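Long-range contact in BamaA.19900.a (Balamuthia mandrillaris, PDB 6VZZ), which probably catalyses the ATP-dependent phosphorylation of glucose to glucose 6-phosphate, as a glucokinase of the actin-like ATPase clan: residues G40-G45 and N379-G384. Residues are numbered along the deposited sequence; the frame is centred on the assembly and turned at random.
Sequences GVDIGG and NLNLHG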
loop_
_atom_site.group_PDB
_atom_site.type_symbol
_atom_site.label_atom_id
_atom_site.label_comp_id
_atom_site.label_asym_id
_atom_site.label_seq_id
_atom_site.Cartn_x
_atom_site.Cartn_y
_atom_site.Cartn_z
ATOM N N GLY A 40 22.235 0.149 -18.565
ATOM C CA GLY A 40 21.080 0.572 -17.788
ATOM C C GLY A 40 20.223 1.521 -18.595
ATOM O O GLY A 40 20.738 2.377 -19.318
ATOM N N VAL A 41 18.905 1.363 -18.471
ATOM C CA VAL A 41 17.954 2.152 -19.247
ATOM C C VAL A 41 16.866 2.683 -18.327
ATOM O O VAL A 41 16.321 1.937 -17.503
ATOM C CB VAL A 41 17.321 1.345 -20.395
ATOM C CG1 VAL A 41 16.472 2.260 -21.280
ATOM C CG2 VAL A 41 18.393 0.673 -21.206
ATOM N N ASP A 42 16.547 3.969 -18.480
ATOM C CA ASP A 42 15.450 4.639 -17.786
ATOM C C ASP A 42 14.413 4.997 -18.846
ATOM O O ASP A 42 14.574 5.980 -19.576
ATOM C CB ASP A 42 15.959 5.875 -17.048
ATOM C CG ASP A 42 14.834 6.716 -16.445
ATOM O OD1 ASP A 42 13.687 6.227 -16.336
ATOM O OD2 ASP A 42 15.103 7.879 -16.064
ATOM N N ILE A 43 13.357 4.196 -18.950
ATOM C CA ILE A 43 12.291 4.443 -19.915
ATOM C C ILE A 43 11.203 5.226 -19.191
ATOM O O ILE A 43 10.413 4.661 -18.429
ATOM C CB ILE A 43 11.746 3.148 -20.514
ATOM C CG1 ILE A 43 12.847 2.392 -21.254
ATOM C CG2 ILE A 43 10.597 3.462 -21.448
ATOM C CD1 ILE A 43 12.403 1.026 -21.781
ATOM N N GLY A 44 11.170 6.542 -19.416
ATOM C CA GLY A 44 10.115 7.369 -18.868
ATOM C C GLY A 44 8.947 7.511 -19.827
ATOM O O GLY A 44 8.977 7.065 -20.970
ATOM N N GLY A 45 7.889 8.152 -19.340
ATOM C CA GLY A 45 6.719 8.349 -20.175
ATOM C C GLY A 45 6.937 9.319 -21.314
ATOM O O GLY A 45 6.171 9.298 -22.281
ATOM N N ASN A 379 20.371 10.672 -11.803
ATOM C CA ASN A 379 19.348 9.768 -12.314
ATOM C C ASN A 379 19.401 8.512 -11.458
ATOM O O ASN A 379 20.174 7.589 -11.701
ATOM C CB ASN A 379 19.529 9.493 -13.800
ATOM C CG ASN A 379 18.235 9.036 -14.453
ATOM O OD1 ASN A 379 17.392 8.424 -13.801
ATOM N ND2 ASN A 379 18.058 9.349 -15.727
ATOM N N LEU A 380 18.591 8.504 -10.406
ATOM C CA LEU A 380 18.578 7.377 -9.486
ATOM C C LEU A 380 18.076 6.116 -10.169
ATOM O O LEU A 380 18.484 5.012 -9.795
ATOM C CB LEU A 380 17.719 7.717 -8.263
ATOM C CG LEU A 380 18.332 8.701 -7.258
ATOM C CD1 LEU A 380 17.288 9.168 -6.253
ATOM C CD2 LEU A 380 19.503 8.072 -6.526
ATOM N N ASN A 381 17.198 6.261 -11.165
ATOM C CA ASN A 381 16.721 5.111 -11.923
ATOM C C ASN A 381 17.871 4.389 -12.607
ATOM O O ASN A 381 17.928 3.152 -12.600
ATOM C CB ASN A 381 15.697 5.557 -12.965
ATOM C CG ASN A 381 14.477 6.194 -12.343
ATOM O OD1 ASN A 381 14.410 6.370 -11.123
ATOM N ND2 ASN A 381 13.507 6.556 -13.175
ATOM N N LEU A 382 18.785 5.148 -13.220
ATOM C CA LEU A 382 19.904 4.534 -13.920
ATOM C C LEU A 382 20.835 3.832 -12.947
ATOM O O LEU A 382 21.316 2.730 -13.236
ATOM C CB LEU A 382 20.668 5.580 -14.730
ATOM C CG LEU A 382 19.956 6.156 -15.953
ATOM C CD1 LEU A 382 20.809 7.239 -16.551
ATOM C CD2 LEU A 382 19.677 5.069 -16.975
ATOM N N HIS A 383 21.098 4.452 -11.788
ATOM C CA HIS A 383 21.891 3.783 -10.762
ATOM C C HIS A 383 21.239 2.470 -10.353
ATOM O O HIS A 383 21.909 1.435 -10.261
ATOM C CB HIS A 383 22.075 4.689 -9.540
ATOM C CG HIS A 383 23.140 5.727 -9.706
ATOM N ND1 HIS A 383 22.859 7.041 -10.014
ATOM C CD2 HIS A 383 24.486 5.649 -9.593
ATOM C CE1 HIS A 383 23.985 7.728 -10.086
ATOM N NE2 HIS A 383 24.988 6.906 -9.838
ATOM N N GLY A 384 19.924 2.497 -10.112
ATOM C CA GLY A 384 19.220 1.288 -9.719
ATOM C C GLY A 384 19.269 0.221 -10.793
ATOM O O GLY A 384 19.592 -0.940 -10.522
#
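N379, in the N-cap position of the last helix, reaches D42 near the end of strand 37-43, and the pair illustrates how a carboxylate can bridge a strand and a helix start. With CG anti to the backbone N (chi1 -158°), its amide is carried to the strand, where ND2 gives OD2 of D42 a weak, bent hydrogen bond of 3.3 Å; N379 OD1 sits equally near that oxygen without bonding. N381 makes the firmer link: its ND2 donates to D42 OD1 at 3.2 Å, almost straight at 174°, in the plane of its own amide but from above the carboxylate. OD1 of N381 is held by T150 of helix 146-159, which helps fix the amide's rotation. The GVDIGG sequence identifies strand 37-43 as probably leading into the phosphate-1 loop of the actin-like ATPase fold; the aspartate at the position of D42 in relatives lies near the nucleotide's phosphates and metal, and probably does so here. The contact joins the five-stranded mixed sheet containing that strand to the C-terminal helix, and the N381 side chain lies about 7 Å from bound glucose. L382 supplies the apolar part, its CD2 lying against the strand backbone, nearest D42 N at 3.6 Å. CD2 also rests 3.8 Å from D42 CB. H383 turns back to the O of N379 with both its backbone N and its ring ND1.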